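Local coordinates for uric acid degradation bifunctional protein PucL (Bacillus subtilis, PDB 6A4M) that oxidises uric acid with molecular oxygen and, as a bifunctional enzyme of urate breakdown, probably also carries out the later decarboxylation step, at residues Ile112-Met117 and Val131-Ser135; Gln223-Leu227 and Arg250-Phe255; Leu96-Ser100 and Lys145-Ser149; Tyr3-Val8 and Ala64-Lys69. All coordinates share one frame; numbering follows the deposited sequence.

Contact 1 of 4, residues Ile112-Met117 and Val131-Ser135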
loop_
_atom_site.group_PDB
_atom_site.type_symbol
_atom_site.label_atom_id
_atom_site.label_comp_id
_atom_site.label_asym_id
_atom_site.label_seq_id
_atom_site.Cartn_x
_atom_site.Cartn_y
_atom_site.Cartn_z
ATOM N N ILE A 112 8.777 -3.623 0.563
ATOM C CA ILE A 112 10.017 -2.893 0.343
ATOM C C ILE A 112 10.029 -2.614 -1.164
ATOM O O ILE A 112 10.394 -3.496 -1.943
ATOM C CB ILE A 112 11.253 -3.703 0.789
ATOM C CG1 ILE A 112 11.217 -3.915 2.308
ATOM C CG2 ILE A 112 12.539 -2.985 0.391
ATOM C CD1 ILE A 112 12.156 -4.988 2.811
ATOM N N PRO A 113 9.603 -1.400 -1.581
ATOM C CA PRO A 113 9.402 -1.167 -3.012
ATOM C C PRO A 113 10.711 -1.082 -3.791
ATOM O O PRO A 113 11.657 -0.436 -3.337
ATOM C CB PRO A 113 8.649 0.172 -3.068
ATOM C CG PRO A 113 8.703 0.753 -1.698
ATOM C CD PRO A 113 9.494 -0.152 -0.806
ATOM N N PHE A 114 10.753 -1.752 -4.941
ATOM C CA PHE A 114 11.888 -1.686 -5.851
ATOM C C PHE A 114 11.449 -1.047 -7.162
ATOM O O PHE A 114 10.415 -1.419 -7.713
ATOM C CB PHE A 114 12.474 -3.077 -6.078
ATOM C CG PHE A 114 13.206 -3.615 -4.883
ATOM C CD1 PHE A 114 14.509 -3.217 -4.615
ATOM C CD2 PHE A 114 12.586 -4.506 -4.011
ATOM C CE1 PHE A 114 15.186 -3.702 -3.504
ATOM C CE2 PHE A 114 13.259 -4.995 -2.902
ATOM C CZ PHE A 114 14.561 -4.593 -2.648
ATOM N N GLU A 115 12.238 -0.085 -7.645
ATOM C CA GLU A 115 11.899 0.722 -8.822
ATOM C C GLU A 115 12.979 0.561 -9.890
ATOM O O GLU A 115 14.142 0.896 -9.650
ATOM C CB GLU A 115 11.789 2.200 -8.433
ATOM C CG GLU A 115 10.710 2.516 -7.400
ATOM C CD GLU A 115 10.732 3.969 -6.927
ATOM O OE1 GLU A 115 11.748 4.671 -7.125
ATOM O OE2 GLU A 115 9.726 4.419 -6.343
ATOM N N ALA A 116 12.594 0.056 -11.063
ATOM C CA ALA A 116 13.544 -0.198 -12.156
ATOM C C ALA A 116 14.223 1.090 -12.630
ATOM O O ALA A 116 13.574 2.131 -12.753
ATOM C CB ALA A 116 12.849 -0.885 -13.322
ATOM N N MET A 117 15.526 1.000 -12.891
ATOM C CA MET A 117 16.354 2.152 -13.249
ATOM C C MET A 117 16.639 2.186 -14.753
ATOM O O MET A 117 16.448 1.178 -15.438
ATOM C CB MET A 117 17.667 2.104 -12.462
ATOM C CG MET A 117 17.493 2.277 -10.959
ATOM S SD MET A 117 16.891 3.912 -10.486
ATOM C CE MET A 117 18.359 4.900 -10.747
ATOM N N VAL A 131 18.676 -3.716 -12.905
ATOM C CA VAL A 131 19.057 -2.737 -11.874
ATOM C C VAL A 131 17.821 -2.047 -11.292
ATOM O O VAL A 131 17.022 -1.473 -12.035
ATOM C CB VAL A 131 20.031 -1.671 -12.434
ATOM C CG1 VAL A 131 20.530 -0.752 -11.321
ATOM C CG2 VAL A 131 21.206 -2.339 -13.141
ATOM N N PHE A 132 17.685 -2.096 -9.966
ATOM C CA PHE A 132 16.538 -1.521 -9.261
ATOM C C PHE A 132 16.983 -0.640 -8.096
ATOM O O PHE A 132 17.888 -1.004 -7.351
ATOM C CB PHE A 132 15.639 -2.632 -8.715
ATOM C CG PHE A 132 15.022 -3.495 -9.777
ATOM C CD1 PHE A 132 15.703 -4.599 -10.273
ATOM C CD2 PHE A 132 13.753 -3.215 -10.274
ATOM C CE1 PHE A 132 15.140 -5.402 -11.253
ATOM C CE2 PHE A 132 13.181 -4.019 -11.253
ATOM C CZ PHE A 132 13.877 -5.113 -11.744
ATOM N N ARG A 133 16.340 0.516 -7.948
ATOM C CA ARG A 133 16.462 1.322 -6.730
ATOM C C ARG A 133 15.613 0.684 -5.629
ATOM O O ARG A 133 14.504 0.229 -5.896
ATOM C CB ARG A 133 16.004 2.772 -6.967
ATOM C CG ARG A 133 15.835 3.600 -5.691
ATOM C CD ARG A 133 15.814 5.099 -5.958
ATOM N NE ARG A 133 14.778 5.448 -6.931
ATOM C CZ ARG A 133 14.961 6.019 -8.127
ATOM N NH1 ARG A 133 16.161 6.385 -8.575
ATOM N NH2 ARG A 133 13.900 6.246 -8.891
ATOM N N ARG A 134 16.145 0.655 -4.406
ATOM C CA ARG A 134 15.350 0.366 -3.206
ATOM C C ARG A 134 14.752 1.704 -2.757
ATOM O O ARG A 134 15.484 2.633 -2.405
ATOM C CB ARG A 134 16.203 -0.349 -2.128
ATOM C CG ARG A 134 16.070 0.074 -0.660
ATOM C CD ARG A 134 14.673 -0.044 -0.073
ATOM N NE ARG A 134 14.711 -0.354 1.362
ATOM C CZ ARG A 134 13.774 -0.027 2.258
ATOM N NH1 ARG A 134 12.675 0.662 1.923
ATOM N NH2 ARG A 134 13.944 -0.388 3.526
ATOM N N SER A 135 13.424 1.800 -2.803
ATOM C CA SER A 135 12.718 3.060 -2.547
ATOM C C SER A 135 12.372 3.231 -1.072
ATOM O O SER A 135 11.987 2.273 -0.404
ATOM C CB SER A 135 11.438 3.147 -3.383
ATOM O OG SER A 135 10.798 4.402 -3.197
#
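Strands 114-117 and 131-134 pair antiparallel, their axes crossing at 139°, with Glu115 and Arg133 as the hydrogen-bonded pair between the non-hydrogen-bonded pairs Phe114/Arg134 and Ala116/Phe132. Glu115 N donates to Arg133 O at 2.9 Å, and Arg133 N returns a bond to Glu115 O. Beyond this pair, Ser135 N reaches Pro113 O and Met117 N reaches Val131 O. Short strand 131-134 thus lies along the later part of strand 104-121 in the large antiparallel sheet, at the molecular surface.

One face is polar. Glu115 OE1 takes both NE of Arg133, at 3.1 Å, and its NH2, at 3.2 Å. The oxygen lies in the guanidinium plane, yet the carboxylate stands almost perpendicular to it, and the two nitrogens come to OE1 from opposite faces of the carboxylate. A bend at chi3 (56°) of Arg133 turns the guanidinium back toward this oxygen. Met117 SD rests over a face of the same guanidinium, 3.2 Å from Arg133 NH1. Ser135 OG lies 3.3 Å from Glu115 OE2, at best a weak bond, and also pairs with Asn137 N.

The other face is mainly apolar: Phe114 CB meets Phe132 CB at 4.1 Å, and Ala116 CB lies beside the Phe132 ring. Both rings also touch Val36 of strand 36-45. Ile112 CG2 sits over one face of the Arg134 guanidinium, whose NH1 bonds to the carbonyl of Ser135.

With two Arg133 nitrogens on a single oxygen and a sulfur over one face of the cation, the Glu115-Arg133 pair probably balances its charges locally and limits rotation of the guanidinium.

Contact 2 of 4, residues Gln223-Leu227 and Arg250-Phe255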
loop_
_atom_site.group_PDB
_atom_site.type_symbol
_atom_site.label_atom_id
_atom_site.label_comp_id
_atom_site.label_asym_id
_atom_site.label_seq_id
_atom_site.Cartn_x
_atom_site.Cartn_y
_atom_site.Cartn_z
ATOM N N GLN A 223 -2.230 2.256 -8.428
ATOM C CA GLN A 223 -3.416 2.934 -8.973
ATOM C C GLN A 223 -4.100 3.845 -7.943
ATOM O O GLN A 223 -4.520 4.955 -8.285
ATOM C CB GLN A 223 -4.415 1.914 -9.528
ATOM C CG GLN A 223 -3.899 1.156 -10.746
ATOM C CD GLN A 223 -4.771 -0.030 -11.129
ATOM O OE1 GLN A 223 -5.136 -0.849 -10.281
ATOM N NE2 GLN A 223 -5.105 -0.131 -12.417
ATOM N N VAL A 224 -4.202 3.380 -6.696
ATOM C CA VAL A 224 -4.751 4.191 -5.597
ATOM C C VAL A 224 -3.904 5.453 -5.388
ATOM O O VAL A 224 -4.435 6.546 -5.187
ATOM C CB VAL A 224 -4.828 3.395 -4.269
ATOM C CG1 VAL A 224 -5.201 4.301 -3.093
ATOM C CG2 VAL A 224 -5.827 2.248 -4.380
ATOM N N ARG A 225 -2.588 5.271 -5.435
ATOM C CA ARG A 225 -1.618 6.356 -5.305
ATOM C C ARG A 225 -1.775 7.416 -6.399
ATOM O O ARG A 225 -1.819 8.609 -6.103
ATOM C CB ARG A 225 -0.206 5.759 -5.328
ATOM C CG ARG A 225 0.944 6.735 -5.127
ATOM C CD ARG A 225 1.573 7.196 -6.434
ATOM N NE ARG A 225 1.858 6.090 -7.350
ATOM C CZ ARG A 225 2.910 5.272 -7.285
ATOM N NH1 ARG A 225 3.834 5.399 -6.333
ATOM N NH2 ARG A 225 3.037 4.303 -8.192
ATOM N N ASP A 226 -1.860 6.977 -7.655
ATOM C CA ASP A 226 -2.015 7.898 -8.788
ATOM C C ASP A 226 -3.388 8.574 -8.793
ATOM O O ASP A 226 -3.494 9.760 -9.103
ATOM C CB ASP A 226 -1.779 7.181 -10.121
ATOM C CG ASP A 226 -0.344 6.703 -10.296
ATOM O OD1 ASP A 226 0.574 7.218 -9.620
ATOM O OD2 ASP A 226 -0.129 5.802 -11.132
ATOM N N LEU A 227 -4.433 7.818 -8.455
ATOM C CA LEU A 227 -5.768 8.395 -8.232
ATOM C C LEU A 227 -5.731 9.549 -7.232
ATOM O O LEU A 227 -6.327 10.601 -7.469
ATOM C CB LEU A 227 -6.761 7.332 -7.733
ATOM C CG LEU A 227 -7.651 6.685 -8.792
ATOM C CD1 LEU A 227 -8.318 5.431 -8.238
ATOM C CD2 LEU A 227 -8.699 7.676 -9.280
ATOM N N ARG A 250 -13.760 8.710 -5.376
ATOM C CA ARG A 250 -13.179 8.387 -6.680
ATOM C C ARG A 250 -12.614 6.964 -6.728
ATOM O O ARG A 250 -12.767 6.277 -7.737
ATOM C CB ARG A 250 -12.092 9.398 -7.057
ATOM C CG ARG A 250 -11.616 9.292 -8.501
ATOM C CD ARG A 250 -12.598 9.883 -9.502
ATOM N NE ARG A 250 -12.184 11.226 -9.918
ATOM C CZ ARG A 250 -12.589 12.380 -9.378
ATOM N NH1 ARG A 250 -13.467 12.429 -8.369
ATOM N NH2 ARG A 250 -12.107 13.517 -9.865
ATOM N N ILE A 251 -11.959 6.535 -5.649
ATOM C CA ILE A 251 -11.451 5.158 -5.536
ATOM C C ILE A 251 -12.608 4.147 -5.553
ATOM O O ILE A 251 -12.526 3.124 -6.234
ATOM C CB ILE A 251 -10.569 4.970 -4.271
ATOM C CG1 ILE A 251 -9.249 5.739 -4.426
ATOM C CG2 ILE A 251 -10.271 3.493 -4.003
ATOM C CD1 ILE A 251 -8.550 6.039 -3.116
ATOM N N LEU A 252 -13.671 4.438 -4.805
ATOM C CA LEU A 252 -14.861 3.582 -4.780
ATOM C C LEU A 252 -15.566 3.527 -6.136
ATOM O O LEU A 252 -16.029 2.463 -6.547
ATOM C CB LEU A 252 -15.847 4.040 -3.703
ATOM C CG LEU A 252 -15.389 3.845 -2.257
ATOM C CD1 LEU A 252 -16.341 4.554 -1.311
ATOM C CD2 LEU A 252 -15.281 2.371 -1.887
ATOM N N ALA A 253 -15.642 4.668 -6.818
ATOM C CA ALA A 253 -16.213 4.737 -8.167
ATOM C C ALA A 253 -15.413 3.891 -9.159
ATOM O O ALA A 253 -15.986 3.125 -9.941
ATOM C CB ALA A 253 -16.279 6.182 -8.646
ATOM N N ARG A 254 -14.091 4.022 -9.102
ATOM C CA ARG A 254 -13.194 3.317 -10.019
ATOM C C ARG A 254 -13.037 1.825 -9.676
ATOM O O ARG A 254 -12.692 1.026 -10.549
ATOM C CB ARG A 254 -11.826 4.008 -10.040
ATOM C CG ARG A 254 -11.023 3.804 -11.315
ATOM C CD ARG A 254 -11.630 4.451 -12.559
ATOM N NE ARG A 254 -11.989 5.862 -12.391
ATOM C CZ ARG A 254 -12.429 6.655 -13.371
ATOM N NH1 ARG A 254 -12.547 6.210 -14.625
ATOM N NH2 ARG A 254 -12.738 7.922 -13.099
ATOM N N PHE A 255 -13.285 1.458 -8.414
ATOM C CA PHE A 255 -13.171 0.071 -7.951
ATOM C C PHE A 255 -14.427 -0.356 -7.177
ATOM O O PHE A 255 -14.465 -0.232 -5.953
ATOM C CB PHE A 255 -11.922 -0.108 -7.075
ATOM C CG PHE A 255 -10.631 0.145 -7.799
ATOM C CD1 PHE A 255 -10.148 -0.774 -8.724
ATOM C CD2 PHE A 255 -9.890 1.300 -7.555
ATOM C CE1 PHE A 255 -8.956 -0.545 -9.400
ATOM C CE2 PHE A 255 -8.697 1.535 -8.226
ATOM C CZ PHE A 255 -8.228 0.610 -9.150
#
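Phe255 N donates to Ile251 O at 2.8 Å, a bond that ties it to the last turn of helix 240-254 although its backbone has already left helical angles. Phe255 points its side chain to helix 221-233, and Ile251 reaches it with the end of its chain; segments 223-227 and 250-254 have axes 131° apart.

Leu227 is the central contact. Its CD1 touches both Ile251 CG1 and Phe255 CE2, 3.9 Å from the latter, and also comes near Arg254 CB; the other branch, CD2, lies against the aliphatic CG of Arg250. With CG1 anti to its carbonyl carbon (chi1 -69°), Ile251 extends CD1 to 3.8 Å from Val224 CG1, the two side chains crossing at about a right angle. Gln223 brings its OE1 to 3.6 Å from Phe255 CZ, with amide and ring planes 57° apart, while its NE2 is hydrogen-bonded to Lys22 O.

The helices follow strand 194-204 and precede strand 258-267, the strand-helix-helix-strand order of the tunnelling fold to which uricases belong. Val224 also packs on Ile200 and Trp202, and Ile251 on Leu258 and Val261, which seats the pair on the sheet.

The charged ends are turned elsewhere, Arg250 to Glu234 and Arg254 to Glu26. What joins the helices here is therefore apolar packing, with the arginines contributing methylene groups and their cations paired outside it.

Contact 3 of 4, residues Leu96-Ser100 and Lys145-Ser149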
loop_
_atom_site.group_PDB
_atom_site.type_symbol
_atom_site.label_atom_id
_atom_site.label_comp_id
_atom_site.label_asym_id
_atom_site.label_seq_id
_atom_site.Cartn_x
_atom_site.Cartn_y
_atom_site.Cartn_z
ATOM N N LEU A 96 -2.250 -22.188 10.328
ATOM C CA LEU A 96 -3.406 -22.773 11.014
ATOM C C LEU A 96 -3.578 -24.267 10.709
ATOM O O LEU A 96 -3.928 -25.039 11.602
ATOM C CB LEU A 96 -4.686 -22.006 10.664
ATOM C CG LEU A 96 -4.745 -20.558 11.171
ATOM C CD1 LEU A 96 -5.836 -19.773 10.455
ATOM C CD2 LEU A 96 -4.952 -20.504 12.680
ATOM N N ASP A 97 -3.316 -24.669 9.464
ATOM C CA ASP A 97 -3.435 -26.076 9.061
ATOM C C ASP A 97 -2.337 -26.999 9.610
ATOM O O ASP A 97 -2.579 -28.199 9.752
ATOM C CB ASP A 97 -3.492 -26.204 7.530
ATOM C CG ASP A 97 -4.810 -25.709 6.937
ATOM O OD1 ASP A 97 -5.812 -25.582 7.671
ATOM O OD2 ASP A 97 -4.845 -25.460 5.714
ATOM N N THR A 98 -1.150 -26.462 9.910
ATOM C CA THR A 98 -0.021 -27.284 10.405
ATOM C C THR A 98 0.302 -27.158 11.908
ATOM O O THR A 98 1.081 -27.958 12.427
ATOM C CB THR A 98 1.266 -27.038 9.584
ATOM O OG1 THR A 98 1.684 -25.674 9.714
ATOM C CG2 THR A 98 1.033 -27.368 8.113
ATOM N N TYR A 99 -0.284 -26.171 12.592
ATOM C CA TYR A 99 -0.136 -26.001 14.045
ATOM C C TYR A 99 -1.521 -26.051 14.704
ATOM O O TYR A 99 -2.322 -25.127 14.542
ATOM C CB TYR A 99 0.545 -24.668 14.362
ATOM C CG TYR A 99 1.989 -24.570 13.910
ATOM C CD1 TYR A 99 2.313 -24.214 12.597
ATOM C CD2 TYR A 99 3.040 -24.817 14.800
ATOM C CE1 TYR A 99 3.635 -24.117 12.181
ATOM C CE2 TYR A 99 4.367 -24.723 14.392
ATOM C CZ TYR A 99 4.660 -24.371 13.082
ATOM O OH TYR A 99 5.971 -24.276 12.672
ATOM N N SER A 100 -1.790 -27.124 15.450
ATOM C CA SER A 100 -3.135 -27.394 15.984
ATOM C C SER A 100 -3.564 -26.483 17.135
ATOM O O SER A 100 -4.724 -26.064 17.193
ATOM C CB SER A 100 -3.245 -28.853 16.431
ATOM O OG SER A 100 -2.227 -29.189 17.359
ATOM N N LYS A 145 -5.956 -10.940 9.279
ATOM C CA LYS A 145 -6.254 -11.625 10.530
ATOM C C LYS A 145 -7.194 -12.795 10.243
ATOM O O LYS A 145 -8.255 -12.601 9.645
ATOM C CB LYS A 145 -6.877 -10.658 11.542
ATOM C CG LYS A 145 -6.535 -11.019 12.975
ATOM C CD LYS A 145 -7.510 -10.478 14.010
ATOM C CE LYS A 145 -7.250 -11.121 15.369
ATOM N NZ LYS A 145 -7.751 -10.301 16.505
ATOM N N ALA A 146 -6.798 -13.999 10.664
ATOM C CA ALA A 146 -7.574 -15.221 10.434
ATOM C C ALA A 146 -7.748 -16.020 11.727
ATOM O O ALA A 146 -6.831 -16.091 12.548
ATOM C CB ALA A 146 -6.903 -16.074 9.373
ATOM N N GLU A 147 -8.928 -16.624 11.888
ATOM C CA GLU A 147 -9.287 -17.391 13.089
ATOM C C GLU A 147 -9.737 -18.808 12.750
ATOM O O GLU A 147 -10.124 -19.097 11.615
ATOM C CB GLU A 147 -10.403 -16.680 13.864
ATOM C CG GLU A 147 -9.913 -15.572 14.785
ATOM C CD GLU A 147 -11.040 -14.822 15.483
ATOM O OE1 GLU A 147 -12.109 -15.421 15.745
ATOM O OE2 GLU A 147 -10.848 -13.622 15.779
ATOM N N ARG A 148 -9.681 -19.677 13.757
ATOM C CA ARG A 148 -10.209 -21.037 13.673
ATOM C C ARG A 148 -11.636 -21.050 14.230
ATOM O O ARG A 148 -11.837 -20.772 15.416
ATOM C CB ARG A 148 -9.317 -21.991 14.476
ATOM C CG ARG A 148 -9.632 -23.468 14.287
ATOM C CD ARG A 148 -8.852 -24.333 15.266
ATOM N NE ARG A 148 -7.400 -24.200 15.118
ATOM C CZ ARG A 148 -6.667 -24.718 14.128
ATOM N NH1 ARG A 148 -7.225 -25.419 13.139
ATOM N NH2 ARG A 148 -5.348 -24.526 14.120
ATOM N N SER A 149 -12.617 -21.353 13.377
ATOM C CA SER A 149 -14.025 -21.455 13.798
ATOM C C SER A 149 -14.876 -22.195 12.744
ATOM O O SER A 149 -15.153 -21.630 11.683
ATOM C CB SER A 149 -14.625 -20.067 14.066
ATOM O OG SER A 149 -14.833 -19.345 12.865
#
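Leu96, on the last turns of helix 84-98, packs its CD1 against Ala146 CB at 4.0 Å, and this is the buried side of the contact. Ile105 and Ile153, from the strands flanking 139-148, touch Leu96 as well, so the leucine is set against three neighbouring strands.

Toward the solvent side the contact passes to one long polar side chain. Arg148 NH2 donates to Leu96 O at 2.9 Å, with an N-H...O angle of 158°, and the carbonyl oxygen lies near the guanidinium plane. CG stands opposite the backbone N (chi1 -171°), and a bend at chi3 swings the guanidinium round to the helix end. This is helix-on-sheet packing of the tunnelling fold, in which helices lie against an antiparallel sheet; here the carbonyl-rich C-terminal end of 84-98 probably draws the cation. Tyr99 O also lies close to NH2, at 3.1 Å, but at an angle too poor for a hydrogen bond. NE of Arg148 makes a long, weak ion pair with Asp103. Around the guanidinium the packing thins: exposed Ser100 brings just its carbonyl near, and the carboxylate of Asp97 stays 5.6 Å away, measured from OD1 to Arg148 NH1. Replacing Arg148 by a leucine would probably leave the carbonyls of Leu96 and Met102, which NH2 also reaches, without this donor.

Contact 4 of 4, residues Tyr3-Val8 and Ala64-Lys69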
loop_
_atom_site.group_PDB
_atom_site.type_symbol
_atom_site.label_atom_id
_atom_site.label_comp_id
_atom_site.label_asym_id
_atom_site.label_seq_id
_atom_site.Cartn_x
_atom_site.Cartn_y
_atom_site.Cartn_z
ATOM N N TYR A 3 2.019 -14.139 20.935
ATOM C CA TYR A 3 3.463 -14.081 20.712
ATOM C C TYR A 3 3.791 -14.280 19.234
ATOM O O TYR A 3 2.925 -14.643 18.438
ATOM C CB TYR A 3 4.189 -15.133 21.561
ATOM C CG TYR A 3 3.882 -16.559 21.164
ATOM C CD1 TYR A 3 2.648 -17.137 21.469
ATOM C CD2 TYR A 3 4.820 -17.331 20.477
ATOM C CE1 TYR A 3 2.357 -18.442 21.102
ATOM C CE2 TYR A 3 4.540 -18.641 20.110
ATOM C CZ TYR A 3 3.307 -19.191 20.427
ATOM O OH TYR A 3 3.018 -20.484 20.060
ATOM N N GLY A 4 5.045 -14.033 18.874
ATOM C CA GLY A 4 5.483 -14.251 17.505
ATOM C C GLY A 4 6.796 -13.601 17.146
ATOM O O GLY A 4 7.634 -13.382 18.015
ATOM N N LYS A 5 6.965 -13.308 15.856
ATOM C CA LYS A 5 8.215 -12.782 15.314
ATOM C C LYS A 5 7.963 -11.489 14.551
ATOM O O LYS A 5 7.007 -11.405 13.776
ATOM C CB LYS A 5 8.856 -13.806 14.374
ATOM C CG LYS A 5 10.370 -13.690 14.268
ATOM C CD LYS A 5 11.035 -14.310 15.482
ATOM C CE LYS A 5 12.540 -14.402 15.363
ATOM N NZ LYS A 5 13.089 -15.098 16.562
ATOM N N GLY A 6 8.821 -10.492 14.777
ATOM C CA GLY A 6 8.794 -9.221 14.040
ATOM C C GLY A 6 10.091 -9.001 13.285
ATOM O O GLY A 6 11.075 -9.696 13.529
ATOM N N ASN A 7 10.088 -8.016 12.383
ATOM C CA ASN A 7 11.228 -7.700 11.504
ATOM C C ASN A 7 11.734 -8.915 10.716
ATOM O O ASN A 7 12.939 -9.118 10.570
ATOM C CB ASN A 7 12.377 -7.031 12.299
ATOM C CG ASN A 7 12.174 -5.534 12.502
ATOM O OD1 ASN A 7 11.246 -4.931 11.965
ATOM N ND2 ASN A 7 13.058 -4.928 13.280
ATOM N N VAL A 8 10.802 -9.715 10.204
ATOM C CA VAL A 8 11.153 -10.850 9.363
ATOM C C VAL A 8 11.236 -10.353 7.922
ATOM O O VAL A 8 10.237 -10.329 7.201
ATOM C CB VAL A 8 10.151 -12.011 9.511
ATOM C CG1 VAL A 8 10.560 -13.193 8.635
ATOM C CG2 VAL A 8 10.052 -12.431 10.973
ATOM N N ALA A 64 10.204 -21.587 19.426
ATOM C CA ALA A 64 9.046 -21.573 18.518
ATOM C C ALA A 64 8.994 -20.367 17.565
ATOM O O ALA A 64 8.466 -20.489 16.457
ATOM C CB ALA A 64 7.750 -21.664 19.313
ATOM N N THR A 65 9.526 -19.219 17.987
ATOM C CA THR A 65 9.538 -18.016 17.141
ATOM C C THR A 65 10.546 -18.122 15.988
ATOM O O THR A 65 10.347 -17.519 14.937
ATOM C CB THR A 65 9.781 -16.720 17.956
ATOM O OG1 THR A 65 11.098 -16.726 18.521
ATOM C CG2 THR A 65 8.733 -16.562 19.060
ATOM N N ASP A 66 11.607 -18.906 16.175
ATOM C CA ASP A 66 12.582 -19.153 15.103
ATOM C C ASP A 66 11.979 -20.044 14.012
ATOM O O ASP A 66 12.300 -19.882 12.832
ATOM C CB ASP A 66 13.876 -19.785 15.646
ATOM C CG ASP A 66 15.110 -18.999 15.260
ATOM O OD1 ASP A 66 15.226 -17.843 15.719
ATOM O OD2 ASP A 66 15.957 -19.526 14.507
ATOM N N SER A 67 11.120 -20.984 14.415
ATOM C CA SER A 67 10.360 -21.804 13.469
ATOM C C SER A 67 9.419 -20.944 12.630
ATOM O O SER A 67 9.327 -21.137 11.420
ATOM C CB SER A 67 9.559 -22.887 14.198
ATOM O OG SER A 67 10.401 -23.661 15.034
ATOM N N MET A 68 8.735 -20.000 13.280
ATOM C CA MET A 68 7.879 -19.017 12.594
ATOM C C MET A 68 8.622 -18.233 11.509
ATOM O O MET A 68 8.097 -18.046 10.409
ATOM C CB MET A 68 7.282 -18.024 13.594
ATOM C CG MET A 68 6.015 -18.492 14.273
ATOM S SD MET A 68 5.405 -17.202 15.372
ATOM C CE MET A 68 5.548 -18.013 16.960
ATOM N N LYS A 69 9.828 -17.771 11.842
ATOM C CA LYS A 69 10.690 -17.052 10.898
ATOM C C LYS A 69 11.003 -17.930 9.692
ATOM O O LYS A 69 10.802 -17.514 8.549
ATOM C CB LYS A 69 11.989 -16.597 11.586
ATOM C CG LYS A 69 13.068 -16.035 10.659
ATOM C CD LYS A 69 14.360 -15.763 11.411
ATOM C CE LYS A 69 15.186 -17.022 11.640
ATOM N NZ LYS A 69 15.926 -17.451 10.423
#
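Tyr3 and Met68 cross at about a right angle where helix 64-78 packs on strand 3-13, a helix-on-sheet contact of the tunnelling fold. The strand and helix segments run at 51° to each other. Tyr3 places CG between its backbone N and carbonyl carbon (chi1 66°), which directs the ring to the helix; there CE2 meets Met68 CE at 3.4 Å, and Thr65 CG2 comes to the ring's edge. Met68 also touches Ile45 of the next strand, 36-45.

Lys5 crosses Thr65 at about a right angle too. Bent at chi2 (78°) and extended beyond, its chain passes over the first turn of the helix, with CD against Thr65 O. The ammonium then reaches two oxygens: NZ donates to Thr65 OG1 at 3.2 Å and forms a salt bridge with Asp66 OD1 at 3.6 Å. A methionine in place of Lys5 would probably leave the Asp66 carboxylate without its counter-charge on the strand and Thr65 OG1 without this donor. Farther along, Val8 CG1 leans on Lys69 CG at 4.3 Å. At Gly4 the backbone itself makes the contact: its CA lies 3.6 Å from Met68 SD.

How the contacts relate
From the N terminus, contact 4 closes first, bringing helix 64-78 back onto strand 3-13 after an excursion through strand 36-45. Helix 84-98 follows, and its end enters contact 3, which closes a mostly strand-built loop onto strand 139-148. Contact 1 is nested in that loop, pairing strand 131-134 with strand 104-121. Contact 2 comes after all of these and joins the consecutive helices 221-233 and 240-254. Contacts 3 and 4 are neighbours and meet through Tyr99 OH and Ser67 CB, 4.1 Å apart, whereas contact 2 lies across the chain's centre from contact 4. Contacts 1, 3 and 4 all reach the large antiparallel sheet through its strands.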